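Local coordinates for type IV pilus biogenesis protein PilB (Streptococcus sanguinis, PDB 7B7P) that is a bimodular minor pilin of type IV pili, carrying a metal-binding von Willebrand factor A-like module, with a direct role in adhesion, at residues 161-166 with 228-233; 46-51 with 65-70; 346-351 with 380-385; 397-402 with 406-411. One frame throughout, in Å; residues are numbered along the deposited sequence.

Overall arrangement
Contacts 1, 3 and 4 belong to the von Willebrand factor A-like module, whereas contact 2 stands apart in the module nearer the N-terminus, its centre about 34 Å from that of contact 1 and about 46 Å from that of contact 3. Contacts 1 and 4 both reach the same central sheet, with nearest atoms about 4 Å apart but without touching. Helix 380-388 of contact 3 leads along the chain into strand 393-399 of contact 4, and their centres lie about 20 Å apart. These two are also near the metal site: the side chains of L383 and A399 each come about 10 Å from that of the magnesium-binding residue D284. Contacts 1 and 2 lie away from the metal site.

Contact 1 (161-166 with 228-233); sequences NIAVSF and QNFSNL
F230 lays one corner of its ring against A163: F230 CE2 is 3.8 Å from A163 CB, and the neighbouring F230 CD2 is 4.1 Å from the same methyl. F230 CE2 also comes to 3.8 Å from V164 O, so the same ring corner meets both a methyl and a peptide oxygen, with van der Waals contact and no hydrogen bond across the segments. Both partners lie oblique to the ring. With CG placed beside the backbone N and anti to the carbonyl carbon (chi1 -77°), the F230 ring leaves its strand in the direction of 161-166. It touches S213 and N215 of strand 212-219, which lies between the two segments in the sheet and whose same two residues are bonded to the backbone of V164, the residue whose carbonyl F230 approaches. L269 and S268 of helix 258-270 pack on F230 too, and L269 also touches A163 and S165. N215 ties the surroundings together, pairing its OD1 with S165 OG and giving its ND2 to Q228 O. On 161-166, A163 points toward F230, while V164 holds CG1 anti to its backbone N (chi1 180°) and sets that methyl 3.9 Å above the plane of the F166 ring, toward the rim. The arrangement belongs to the helix-covered central sheet of the von Willebrand factor A fold, where the parallel strand 162-169 is joined through 212-219 to the antiparallel strand 230-232.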
loop_
_atom_site.group_PDB
_atom_site.type_symbol
_atom_site.label_atom_id
_atom_site.label_comp_id
_atom_site.label_asym_id
_atom_site.label_seq_id
_atom_site.Cartn_x
_atom_site.Cartn_y
_atom_site.Cartn_z
ATOM N N ASN A 161 -13.851 1.525 -1.672
ATOM C CA ASN A 161 -13.684 0.127 -2.033
ATOM C C ASN A 161 -12.240 -0.127 -2.446
ATOM O O ASN A 161 -11.548 0.764 -2.948
ATOM C CB ASN A 161 -14.644 -0.266 -3.156
ATOM C CG ASN A 161 -16.062 0.184 -2.877
ATOM O OD1 ASN A 161 -16.711 -0.325 -1.964
ATOM N ND2 ASN A 161 -16.548 1.154 -3.653
ATOM N N ILE A 162 -11.783 -1.352 -2.202
ATOM C CA ILE A 162 -10.404 -1.741 -2.462
ATOM C C ILE A 162 -10.406 -3.057 -3.226
ATOM O O ILE A 162 -11.053 -4.025 -2.807
ATOM C CB ILE A 162 -9.600 -1.886 -1.156
ATOM C CG1 ILE A 162 -9.399 -0.523 -0.487
ATOM C CG2 ILE A 162 -8.283 -2.583 -1.424
ATOM C CD1 ILE A 162 -8.859 -0.621 0.951
ATOM N N ALA A 163 -9.668 -3.103 -4.328
ATOM C CA ALA A 163 -9.478 -4.333 -5.074
ATOM C C ALA A 163 -8.016 -4.746 -5.004
ATOM O O ALA A 163 -7.120 -3.904 -5.091
ATOM C CB ALA A 163 -9.909 -4.171 -6.527
ATOM N N VAL A 164 -7.787 -6.041 -4.826
ATOM C CA VAL A 164 -6.450 -6.596 -4.715
ATOM C C VAL A 164 -6.376 -7.775 -5.661
ATOM O O VAL A 164 -7.154 -8.724 -5.536
ATOM C CB VAL A 164 -6.113 -7.040 -3.281
ATOM C CG1 VAL A 164 -4.706 -7.619 -3.239
ATOM C CG2 VAL A 164 -6.255 -5.877 -2.299
ATOM N N SER A 165 -5.468 -7.718 -6.618
ATOM C CA SER A 165 -5.248 -8.856 -7.496
ATOM C C SER A 165 -3.992 -9.579 -7.044
ATOM O O SER A 165 -2.903 -8.988 -7.023
ATOM C CB SER A 165 -5.133 -8.442 -8.965
ATOM O OG SER A 165 -5.057 -9.621 -9.755
ATOM N N PHE A 166 -4.158 -10.843 -6.663
ATOM C CA PHE A 166 -3.053 -11.722 -6.335
ATOM C C PHE A 166 -2.578 -12.416 -7.591
ATOM O O PHE A 166 -3.384 -13.019 -8.305
ATOM C CB PHE A 166 -3.477 -12.768 -5.303
ATOM C CG PHE A 166 -3.610 -12.213 -3.922
ATOM C CD1 PHE A 166 -2.485 -11.995 -3.136
ATOM C CD2 PHE A 166 -4.854 -11.884 -3.417
ATOM C CE1 PHE A 166 -2.606 -11.456 -1.854
ATOM C CE2 PHE A 166 -4.985 -11.361 -2.141
ATOM C CZ PHE A 166 -3.863 -11.140 -1.361
ATOM N N GLN A 228 -11.304 -15.503 -11.688
ATOM C CA GLN A 228 -11.219 -14.299 -12.495
ATOM C C GLN A 228 -11.973 -13.141 -11.857
ATOM O O GLN A 228 -11.468 -12.013 -11.823
ATOM C CB GLN A 228 -11.739 -14.573 -13.907
ATOM C CG GLN A 228 -12.022 -13.315 -14.691
ATOM C CD GLN A 228 -12.072 -13.552 -16.192
ATOM O OE1 GLN A 228 -12.439 -14.632 -16.649
ATOM N NE2 GLN A 228 -11.701 -12.536 -16.964
ATOM N N ASN A 229 -13.167 -13.388 -11.347
ATOM C CA ASN A 229 -13.967 -12.301 -10.804
ATOM C C ASN A 229 -13.593 -12.054 -9.351
ATOM O O ASN A 229 -13.011 -12.909 -8.688
ATOM C CB ASN A 229 -15.463 -12.606 -10.934
ATOM C CG ASN A 229 -15.907 -12.736 -12.390
ATOM O OD1 ASN A 229 -15.741 -11.808 -13.196
ATOM N ND2 ASN A 229 -16.462 -13.892 -12.733
ATOM N N PHE A 230 -13.938 -10.864 -8.864
ATOM C CA PHE A 230 -13.510 -10.394 -7.549
ATOM C C PHE A 230 -14.535 -10.752 -6.475
ATOM O O PHE A 230 -15.691 -10.317 -6.548
ATOM C CB PHE A 230 -13.284 -8.884 -7.578
ATOM C CG PHE A 230 -12.004 -8.481 -8.243
ATOM C CD1 PHE A 230 -11.848 -8.604 -9.625
ATOM C CD2 PHE A 230 -10.945 -7.996 -7.490
ATOM C CE1 PHE A 230 -10.654 -8.238 -10.246
ATOM C CE2 PHE A 230 -9.737 -7.622 -8.103
ATOM C CZ PHE A 230 -9.596 -7.749 -9.487
ATOM N N SER A 231 -14.106 -11.526 -5.470
ATOM C CA SER A 231 -14.925 -11.794 -4.287
ATOM C C SER A 231 -14.808 -10.647 -3.298
ATOM O O SER A 231 -13.699 -10.287 -2.889
ATOM C CB SER A 231 -14.493 -13.084 -3.581
ATOM O OG SER A 231 -14.235 -14.151 -4.471
ATOM N N ASN A 232 -15.945 -10.085 -2.892
ATOM C CA ASN A 232 -15.954 -9.215 -1.724
ATOM C C ASN A 232 -15.865 -10.083 -0.474
ATOM O O ASN A 232 -16.656 -11.017 -0.299
ATOM C CB ASN A 232 -17.213 -8.351 -1.687
ATOM C CG ASN A 232 -17.111 -7.217 -0.679
ATOM O OD1 ASN A 232 -16.343 -7.288 0.283
ATOM N ND2 ASN A 232 -17.893 -6.169 -0.891
ATOM N N LEU A 233 -14.886 -9.794 0.383
ATOM C CA LEU A 233 -14.703 -10.613 1.576
ATOM C C LEU A 233 -15.778 -10.364 2.627
ATOM O O LEU A 233 -16.014 -11.240 3.465
ATOM C CB LEU A 233 -13.316 -10.375 2.174
ATOM C CG LEU A 233 -12.138 -10.476 1.205
ATOM C CD1 LEU A 233 -10.868 -10.027 1.893
ATOM C CD2 LEU A 233 -11.996 -11.883 0.659
#

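Contact 2 (46-51 with 65-70); sequences QGLTRE and MNYVWN
W69 and E51 make the main contact, with the face of the indole turned to the loop backbone. E51 CA stands over the five-membered ring of W69, 3.3 Å from its centroid and only 11° off the ring normal, a CH-pi contact. The R50-E51 peptide continues across the same face, E51 N lying 3.5 Å from W69 CZ2 over the six-membered part. At the far rim R50 CB reaches W69 CH2 at 3.7 Å. The side chain of E51 runs alongside the indole and points the same way, its CG 3.6 Å from W69 CZ2; the carboxylate is turned 56° from the ring plane, so the two flat groups do not stack. W69 reaches the loop because its CG is anti to the backbone N (chi1 -176°), while W69 N is held by S53 OG and its ring meets that of W76. E51 O is bonded to R152 NH1. Further along, L48 and Y67 cross at about a right angle, L48 CD2 lying 4.1 Å from both Y67 CB and Y67 CG, oblique to the ring. Y54 and W76 touch both of these side chains and join them in a mostly aromatic cluster. The loop 46-51, just ahead of the 53-57/64-67 beta hairpin, is thus folded back over the end of its second strand, on the sheet of a module whose N-terminal helix and largely antiparallel sheet are consistent with a pilin fold.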
loop_
_atom_site.group_PDB
_atom_site.type_symbol
_atom_site.label_atom_id
_atom_site.label_comp_id
_atom_site.label_asym_id
_atom_site.label_seq_id
_atom_site.Cartn_x
_atom_site.Cartn_y
_atom_site.Cartn_z
ATOM N N GLN A 46 -12.829 27.719 4.933
ATOM C CA GLN A 46 -12.503 27.536 3.518
ATOM C C GLN A 46 -11.364 26.535 3.391
ATOM O O GLN A 46 -10.197 26.864 3.612
ATOM C CB GLN A 46 -12.126 28.864 2.861
ATOM C CG GLN A 46 -13.137 30.003 3.011
ATOM C CD GLN A 46 -12.556 31.368 2.634
ATOM O OE1 GLN A 46 -11.508 31.779 3.144
ATOM N NE2 GLN A 46 -13.237 32.071 1.731
ATOM N N GLY A 47 -11.699 25.313 3.004
ATOM C CA GLY A 47 -10.698 24.294 2.782
ATOM C C GLY A 47 -11.004 23.080 3.625
ATOM O O GLY A 47 -10.559 21.967 3.321
ATOM N N LEU A 48 -11.781 23.287 4.684
ATOM C CA LEU A 48 -12.087 22.207 5.607
ATOM C C LEU A 48 -12.807 21.081 4.875
ATOM O O LEU A 48 -13.822 21.303 4.208
ATOM C CB LEU A 48 -12.928 22.729 6.776
ATOM C CG LEU A 48 -12.204 23.158 8.063
ATOM C CD1 LEU A 48 -10.933 23.940 7.750
ATOM C CD2 LEU A 48 -13.121 23.967 8.978
ATOM N N THR A 49 -12.247 19.881 4.980
ATOM C CA THR A 49 -12.839 18.680 4.413
ATOM C C THR A 49 -13.989 18.221 5.299
ATOM O O THR A 49 -13.849 18.163 6.525
ATOM C CB THR A 49 -11.776 17.594 4.300
ATOM O OG1 THR A 49 -10.617 18.139 3.662
ATOM C CG2 THR A 49 -12.290 16.416 3.509
ATOM N N ARG A 50 -15.125 17.903 4.685
ATOM C CA ARG A 50 -16.334 17.653 5.459
ATOM C C ARG A 50 -16.216 16.367 6.268
ATOM O O ARG A 50 -15.545 15.415 5.867
ATOM C CB ARG A 50 -17.558 17.568 4.545
ATOM C CG ARG A 50 -17.571 18.520 3.354
ATOM C CD ARG A 50 -18.296 17.860 2.189
ATOM N NE ARG A 50 -19.620 17.403 2.611
ATOM C CZ ARG A 50 -20.736 18.117 2.503
ATOM N NH1 ARG A 50 -20.701 19.331 1.966
ATOM N NH2 ARG A 50 -21.886 17.610 2.931
ATOM N N GLU A 51 -16.909 16.349 7.413
ATOM C CA GLU A 51 -16.979 15.264 8.398
ATOM C C GLU A 51 -15.692 15.094 9.203
ATOM O O GLU A 51 -15.561 14.123 9.969
ATOM C CB GLU A 51 -17.394 13.930 7.764
ATOM C CG GLU A 51 -18.550 14.065 6.778
ATOM C CD GLU A 51 -18.811 12.801 5.980
ATOM O OE1 GLU A 51 -19.827 12.767 5.246
ATOM O OE2 GLU A 51 -18.013 11.845 6.093
ATOM N N MET A 65 -8.886 27.687 18.207
ATOM C CA MET A 65 -10.283 27.356 17.968
ATOM C C MET A 65 -10.476 25.915 17.536
ATOM O O MET A 65 -9.542 25.198 17.167
ATOM C CB MET A 65 -10.925 28.307 16.958
ATOM C CG MET A 65 -11.463 29.520 17.698
ATOM S SD MET A 65 -11.298 31.055 16.826
ATOM C CE MET A 65 -9.609 30.843 16.325
ATOM N N ASN A 66 -11.742 25.524 17.589
ATOM C CA ASN A 66 -12.167 24.136 17.511
ATOM C C ASN A 66 -13.399 24.095 16.611
ATOM O O ASN A 66 -14.494 24.462 17.046
ATOM C CB ASN A 66 -12.461 23.614 18.909
ATOM C CG ASN A 66 -12.934 22.188 18.916
ATOM O OD1 ASN A 66 -12.584 21.400 18.039
ATOM N ND2 ASN A 66 -13.722 21.836 19.923
ATOM N N TYR A 67 -13.216 23.671 15.358
ATOM C CA TYR A 67 -14.312 23.528 14.397
ATOM C C TYR A 67 -14.816 22.094 14.469
ATOM O O TYR A 67 -14.172 21.178 13.957
ATOM C CB TYR A 67 -13.850 23.869 12.986
ATOM C CG TYR A 67 -13.068 25.152 12.871
ATOM C CD1 TYR A 67 -11.718 25.193 13.190
ATOM C CD2 TYR A 67 -13.677 26.323 12.437
ATOM C CE1 TYR A 67 -10.995 26.361 13.085
ATOM C CE2 TYR A 67 -12.962 27.500 12.324
ATOM C CZ TYR A 67 -11.617 27.511 12.646
ATOM O OH TYR A 67 -10.885 28.674 12.541
ATOM N N VAL A 68 -15.981 21.896 15.098
ATOM C CA VAL A 68 -16.518 20.564 15.374
ATOM C C VAL A 68 -17.558 20.203 14.321
ATOM O O VAL A 68 -18.345 21.054 13.888
ATOM C CB VAL A 68 -17.113 20.489 16.794
ATOM C CG1 VAL A 68 -17.507 19.059 17.131
ATOM C CG2 VAL A 68 -16.119 21.029 17.812
ATOM N N TRP A 69 -17.571 18.931 13.913
ATOM C CA TRP A 69 -18.456 18.484 12.842
ATOM C C TRP A 69 -19.892 18.358 13.335
ATOM O O TRP A 69 -20.159 17.697 14.345
ATOM C CB TRP A 69 -17.994 17.145 12.268
ATOM C CG TRP A 69 -18.841 16.704 11.102
ATOM C CD1 TRP A 69 -19.582 15.554 11.002
ATOM C CD2 TRP A 69 -19.049 17.423 9.878
ATOM N NE1 TRP A 69 -20.229 15.512 9.787
ATOM C CE2 TRP A 69 -19.919 16.647 9.080
ATOM C CE3 TRP A 69 -18.571 18.640 9.375
ATOM C CZ2 TRP A 69 -20.319 17.049 7.808
ATOM C CZ3 TRP A 69 -18.972 19.039 8.115
ATOM C CH2 TRP A 69 -19.836 18.245 7.344
ATOM N N ASN A 70 -20.820 18.967 12.587
ATOM C CA ASN A 70 -22.223 19.031 12.987
ATOM C C ASN A 70 -22.991 17.776 12.595
ATOM O O ASN A 70 -23.695 17.190 13.426
ATOM C CB ASN A 70 -22.888 20.255 12.361
ATOM C CG ASN A 70 -23.921 20.874 13.267
ATOM O OD1 ASN A 70 -24.809 20.187 13.785
ATOM N ND2 ASN A 70 -23.804 22.180 13.483
#

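Contact 3 (346-351 with 380-385); sequences NSIAYA and GQSLTD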
loop_
_atom_site.group_PDB
_atom_site.type_symbol
_atom_site.label_atom_id
_atom_site.label_comp_id
_atom_site.label_asym_id
_atom_site.label_seq_id
_atom_site.Cartn_x
_atom_site.Cartn_y
_atom_site.Cartn_z
ATOM N N ASN A 346 14.439 -9.800 -21.972
ATOM C CA ASN A 346 13.149 -9.672 -22.665
ATOM C C ASN A 346 11.975 -10.019 -21.751
ATOM O O ASN A 346 10.880 -9.451 -21.884
ATOM C CB ASN A 346 13.104 -10.568 -23.920
ATOM C CG ASN A 346 13.994 -10.053 -25.057
ATOM O OD1 ASN A 346 14.297 -8.871 -25.127
ATOM N ND2 ASN A 346 14.404 -10.940 -25.943
ATOM N N SER A 347 12.174 -10.968 -20.840
ATOM C CA SER A 347 11.120 -11.341 -19.902
ATOM C C SER A 347 10.832 -10.219 -18.912
ATOM O O SER A 347 9.674 -9.988 -18.537
ATOM C CB SER A 347 11.520 -12.626 -19.181
ATOM O OG SER A 347 10.468 -13.047 -18.339
ATOM N N ILE A 348 11.875 -9.532 -18.457
ATOM C CA ILE A 348 11.688 -8.432 -17.528
ATOM C C ILE A 348 11.074 -7.236 -18.246
ATOM O O ILE A 348 10.214 -6.541 -17.698
ATOM C CB ILE A 348 13.035 -8.088 -16.861
ATOM C CG1 ILE A 348 13.424 -9.198 -15.875
ATOM C CG2 ILE A 348 12.982 -6.740 -16.145
ATOM C CD1 ILE A 348 14.822 -9.061 -15.292
ATOM N N ALA A 349 11.507 -6.976 -19.484
ATOM C CA ALA A 349 10.978 -5.842 -20.238
ATOM C C ALA A 349 9.510 -6.038 -20.583
ATOM O O ALA A 349 8.751 -5.063 -20.631
ATOM C CB ALA A 349 11.788 -5.619 -21.523
ATOM N N TYR A 350 9.096 -7.280 -20.829
ATOM C CA TYR A 350 7.684 -7.565 -21.076
ATOM C C TYR A 350 6.828 -7.058 -19.929
ATOM O O TYR A 350 5.796 -6.417 -20.137
ATOM C CB TYR A 350 7.490 -9.074 -21.273
ATOM C CG TYR A 350 6.069 -9.512 -21.585
ATOM C CD1 TYR A 350 5.222 -8.692 -22.293
ATOM C CD2 TYR A 350 5.596 -10.778 -21.211
ATOM C CE1 TYR A 350 3.953 -9.067 -22.602
ATOM C CE2 TYR A 350 4.324 -11.180 -21.532
ATOM C CZ TYR A 350 3.503 -10.312 -22.243
ATOM O OH TYR A 350 2.218 -10.665 -22.579
ATOM N N ALA A 351 7.258 -7.339 -18.697
ATOM C CA ALA A 351 6.509 -6.903 -17.528
ATOM C C ALA A 351 6.469 -5.379 -17.439
ATOM O O ALA A 351 5.468 -4.794 -17.014
ATOM C CB ALA A 351 7.131 -7.521 -16.276
ATOM N N GLY A 380 14.458 -10.103 -8.478
ATOM C CA GLY A 380 13.214 -9.616 -7.907
ATOM C C GLY A 380 13.148 -8.104 -7.892
ATOM O O GLY A 380 12.176 -7.510 -8.368
ATOM N N GLN A 381 14.201 -7.458 -7.376
ATOM C CA GLN A 381 14.240 -5.993 -7.353
ATOM C C GLN A 381 14.257 -5.431 -8.769
ATOM O O GLN A 381 13.606 -4.422 -9.060
ATOM C CB GLN A 381 15.469 -5.508 -6.558
ATOM C CG GLN A 381 15.587 -3.965 -6.392
ATOM C CD GLN A 381 14.509 -3.393 -5.461
ATOM O OE1 GLN A 381 14.399 -3.809 -4.317
ATOM N NE2 GLN A 381 13.691 -2.466 -5.970
ATOM N N SER A 382 14.991 -6.084 -9.661
ATOM C CA SER A 382 15.084 -5.639 -11.041
ATOM C C SER A 382 13.713 -5.677 -11.727
ATOM O O SER A 382 13.315 -4.726 -12.421
ATOM C CB SER A 382 16.106 -6.523 -11.751
ATOM O OG SER A 382 16.578 -5.935 -12.937
ATOM N N LEU A 383 12.971 -6.770 -11.522
ATOM C CA LEU A 383 11.618 -6.892 -12.055
ATOM C C LEU A 383 10.706 -5.782 -11.531
ATOM O O LEU A 383 9.982 -5.133 -12.299
ATOM C CB LEU A 383 11.059 -8.265 -11.697
ATOM C CG LEU A 383 9.615 -8.508 -12.110
ATOM C CD1 LEU A 383 9.620 -8.514 -13.631
ATOM C CD2 LEU A 383 9.070 -9.858 -11.517
ATOM N N THR A 384 10.730 -5.566 -10.214
ATOM C CA THR A 384 9.930 -4.529 -9.572
ATOM C C THR A 384 10.235 -3.152 -10.159
ATOM O O THR A 384 9.319 -2.390 -10.504
ATOM C CB THR A 384 10.206 -4.551 -8.064
ATOM O OG1 THR A 384 9.954 -5.872 -7.555
ATOM C CG2 THR A 384 9.354 -3.530 -7.324
ATOM N N ASP A 385 11.524 -2.829 -10.293
ATOM C CA ASP A 385 11.921 -1.530 -10.821
ATOM C C ASP A 385 11.407 -1.330 -12.242
ATOM O O ASP A 385 10.965 -0.232 -12.596
ATOM C CB ASP A 385 13.444 -1.394 -10.793
ATOM C CG ASP A 385 14.014 -1.348 -9.383
ATOM O OD1 ASP A 385 13.240 -1.198 -8.400
ATOM O OD2 ASP A 385 15.263 -1.436 -9.262
#
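I348 and A351 of helix 346-351 face S382 and L383 of helix 380-385; the short axes approach to 9.2 Å at an angle of 38°, so both helices run broadly the same way. G380, at the start of 380-385, contributes its carbonyl: G380 O takes the helical bond from T384 N and, from the opposite face of its plane, a second bond from T384 OG1 at 2.9 Å. Q381 touches Y396 of strand 393-399. S382 lies beside I348, with S382 O 4.2 Å from I348 CG2 and S382 OG 4.3 Å from I348 CD1, contacts without a hydrogen bond. L383 then carries the apolar core. With CG anti to the backbone N (chi1 176°) and chi2 at 66°, L383 CD1 comes to 3.8 Å from A351 CB, while I348 CG2 rests 4.3 Å from L383 CA; P258 of helix 258-270 adds to the packing on L383. Such helices flanking a largely parallel central sheet are the framework of the von Willebrand factor A fold, and the side chain of L383 lies about 11 Å from a bound magnesium ion. T384 turns to the sheet, touching T394 and Y396. D385, one helical turn on from Q381, receives Q381 NE2 at OD1 (2.8 Å) on the syn side of the carboxylate, with the acceptor nearly in the amide plane of Q381.

Contact 4 (397-402 with 406-411); sequences VSATNE and QKTFSD
The flat ends of E402 and Q406, a carboxylate and an amide one helical turn apart, neither stack nor bond to each other but share K198 of helix 191-209: Q406 OE1 is hydrogen-bonded to K198 NZ, and E402 OE1 forms a long, weak ion pair with it. E402 OE2 lies close to E189 OE1, so the lysine probably eases the crowding of like charge. Between E402 and Q406 the link is made by the backbone, a weak bond from Q406 N to E402 O at 3.4 Å (162° at the hydrogen) in the first turn of the helix. The side-chain contact proper is between V397 and T408, which slide past each other in opposite directions. V397 CG1 meets T408 OG1 at 3.3 Å and T408 CG2 at 3.8 Å, with A399 CB 4.2 Å from T408 OG1. That hydroxyl sits beside the backbone N of T408 (chi1 -59°) and is bonded to A404 O, so the valine methyl packs against an oxygen already engaged within its own helix. N401 is the N-cap, its OD1 receiving A404 N and, weakly, E403 N. Together these form a beta-alpha unit in which strand 393-399, paired in parallel with 364-370, leads through a short loop, N-capped by N401, into helix 402-424 that covers the sheet of the von Willebrand factor A fold.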
loop_
_atom_site.group_PDB
_atom_site.type_symbol
_atom_site.label_atom_id
_atom_site.label_comp_id
_atom_site.label_asym_id
_atom_site.label_seq_id
_atom_site.Cartn_x
_atom_site.Cartn_y
_atom_site.Cartn_z
ATOM N N VAL A 397 10.161 -7.051 -1.871
ATOM C CA VAL A 397 10.528 -7.704 -0.623
ATOM C C VAL A 397 10.904 -9.145 -0.940
ATOM O O VAL A 397 10.205 -9.817 -1.705
ATOM C CB VAL A 397 9.374 -7.661 0.411
ATOM C CG1 VAL A 397 9.693 -8.539 1.613
ATOM C CG2 VAL A 397 9.109 -6.236 0.870
ATOM N N SER A 398 12.000 -9.633 -0.346
ATOM C CA SER A 398 12.345 -11.049 -0.433
ATOM C C SER A 398 11.939 -11.763 0.846
ATOM O O SER A 398 12.141 -11.245 1.947
ATOM C CB SER A 398 13.830 -11.268 -0.702
ATOM O OG SER A 398 14.615 -10.457 0.129
ATOM N N ALA A 399 11.331 -12.931 0.686
ATOM C CA ALA A 399 10.904 -13.786 1.785
ATOM C C ALA A 399 11.612 -15.111 1.578
ATOM O O ALA A 399 11.233 -15.889 0.695
ATOM C CB ALA A 399 9.381 -13.966 1.805
ATOM N N THR A 400 12.641 -15.362 2.376
ATOM C CA THR A 400 13.448 -16.561 2.217
ATOM C C THR A 400 13.011 -17.713 3.119
ATOM O O THR A 400 13.610 -18.790 3.049
ATOM C CB THR A 400 14.928 -16.246 2.471
ATOM O OG1 THR A 400 15.099 -15.889 3.847
ATOM C CG2 THR A 400 15.408 -15.086 1.573
ATOM N N ASN A 401 11.988 -17.536 3.951
ATOM C CA ASN A 401 11.499 -18.661 4.739
ATOM C C ASN A 401 10.014 -18.472 5.022
ATOM O O ASN A 401 9.409 -17.472 4.635
ATOM C CB ASN A 401 12.303 -18.841 6.041
ATOM C CG ASN A 401 12.411 -17.569 6.837
ATOM O OD1 ASN A 401 11.432 -17.107 7.411
ATOM N ND2 ASN A 401 13.602 -16.978 6.860
ATOM N N GLU A 402 9.445 -19.443 5.741
ATOM C CA GLU A 402 8.000 -19.501 5.933
ATOM C C GLU A 402 7.470 -18.295 6.704
ATOM O O GLU A 402 6.345 -17.846 6.450
ATOM C CB GLU A 402 7.622 -20.807 6.650
ATOM C CG GLU A 402 6.142 -21.094 6.617
ATOM C CD GLU A 402 5.636 -21.934 7.786
ATOM O OE1 GLU A 402 5.347 -21.353 8.864
ATOM O OE2 GLU A 402 5.497 -23.172 7.616
ATOM N N GLN A 406 4.884 -14.795 5.834
ATOM C CA GLN A 406 3.753 -14.339 6.640
ATOM C C GLN A 406 3.945 -12.900 7.128
ATOM O O GLN A 406 2.989 -12.113 7.169
ATOM C CB GLN A 406 3.539 -15.293 7.806
ATOM C CG GLN A 406 2.306 -15.007 8.628
ATOM C CD GLN A 406 2.208 -15.925 9.830
ATOM O OE1 GLN A 406 2.059 -17.144 9.688
ATOM N NE2 GLN A 406 2.316 -15.348 11.023
ATOM N N LYS A 407 5.178 -12.518 7.459
ATOM C CA LYS A 407 5.417 -11.129 7.830
ATOM C C LYS A 407 5.200 -10.184 6.643
ATOM O O LYS A 407 4.584 -9.120 6.799
ATOM C CB LYS A 407 6.823 -10.962 8.407
ATOM C CG LYS A 407 7.096 -9.530 8.883
ATOM C CD LYS A 407 8.583 -9.220 8.960
ATOM C CE LYS A 407 8.864 -8.018 9.874
ATOM N NZ LYS A 407 10.308 -7.902 10.293
ATOM N N THR A 408 5.711 -10.547 5.456
ATOM C CA THR A 408 5.504 -9.719 4.265
ATOM C C THR A 408 4.019 -9.554 3.957
ATOM O O THR A 408 3.558 -8.445 3.647
ATOM C CB THR A 408 6.222 -10.328 3.056
ATOM O OG1 THR A 408 7.625 -10.434 3.326
ATOM C CG2 THR A 408 6.010 -9.455 1.823
ATOM N N PHE A 409 3.251 -10.642 4.045
ATOM C CA PHE A 409 1.809 -10.531 3.847
ATOM C C PHE A 409 1.185 -9.576 4.868
ATOM O O PHE A 409 0.430 -8.665 4.502
ATOM C CB PHE A 409 1.174 -11.919 3.892
ATOM C CG PHE A 409 1.219 -12.647 2.568
ATOM C CD1 PHE A 409 1.228 -11.930 1.366
ATOM C CD2 PHE A 409 1.237 -14.034 2.510
ATOM C CE1 PHE A 409 1.262 -12.593 0.139
ATOM C CE2 PHE A 409 1.267 -14.695 1.303
ATOM C CZ PHE A 409 1.282 -13.971 0.105
ATOM N N SER A 410 1.541 -9.730 6.151
ATOM C CA SER A 410 0.969 -8.870 7.190
ATOM C C SER A 410 1.328 -7.408 6.952
ATOM O O SER A 410 0.481 -6.515 7.066
ATOM C CB SER A 410 1.453 -9.324 8.570
ATOM O OG SER A 410 1.590 -8.213 9.456
ATOM N N ASP A 411 2.586 -7.143 6.614
ATOM C CA ASP A 411 3.003 -5.780 6.311
ATOM C C ASP A 411 2.214 -5.201 5.138
ATOM O O ASP A 411 1.879 -4.010 5.141
ATOM C CB ASP A 411 4.509 -5.746 6.022
ATOM C CG ASP A 411 5.360 -6.021 7.274
ATOM O OD1 ASP A 411 4.900 -5.709 8.401
ATOM O OD2 ASP A 411 6.492 -6.542 7.137
#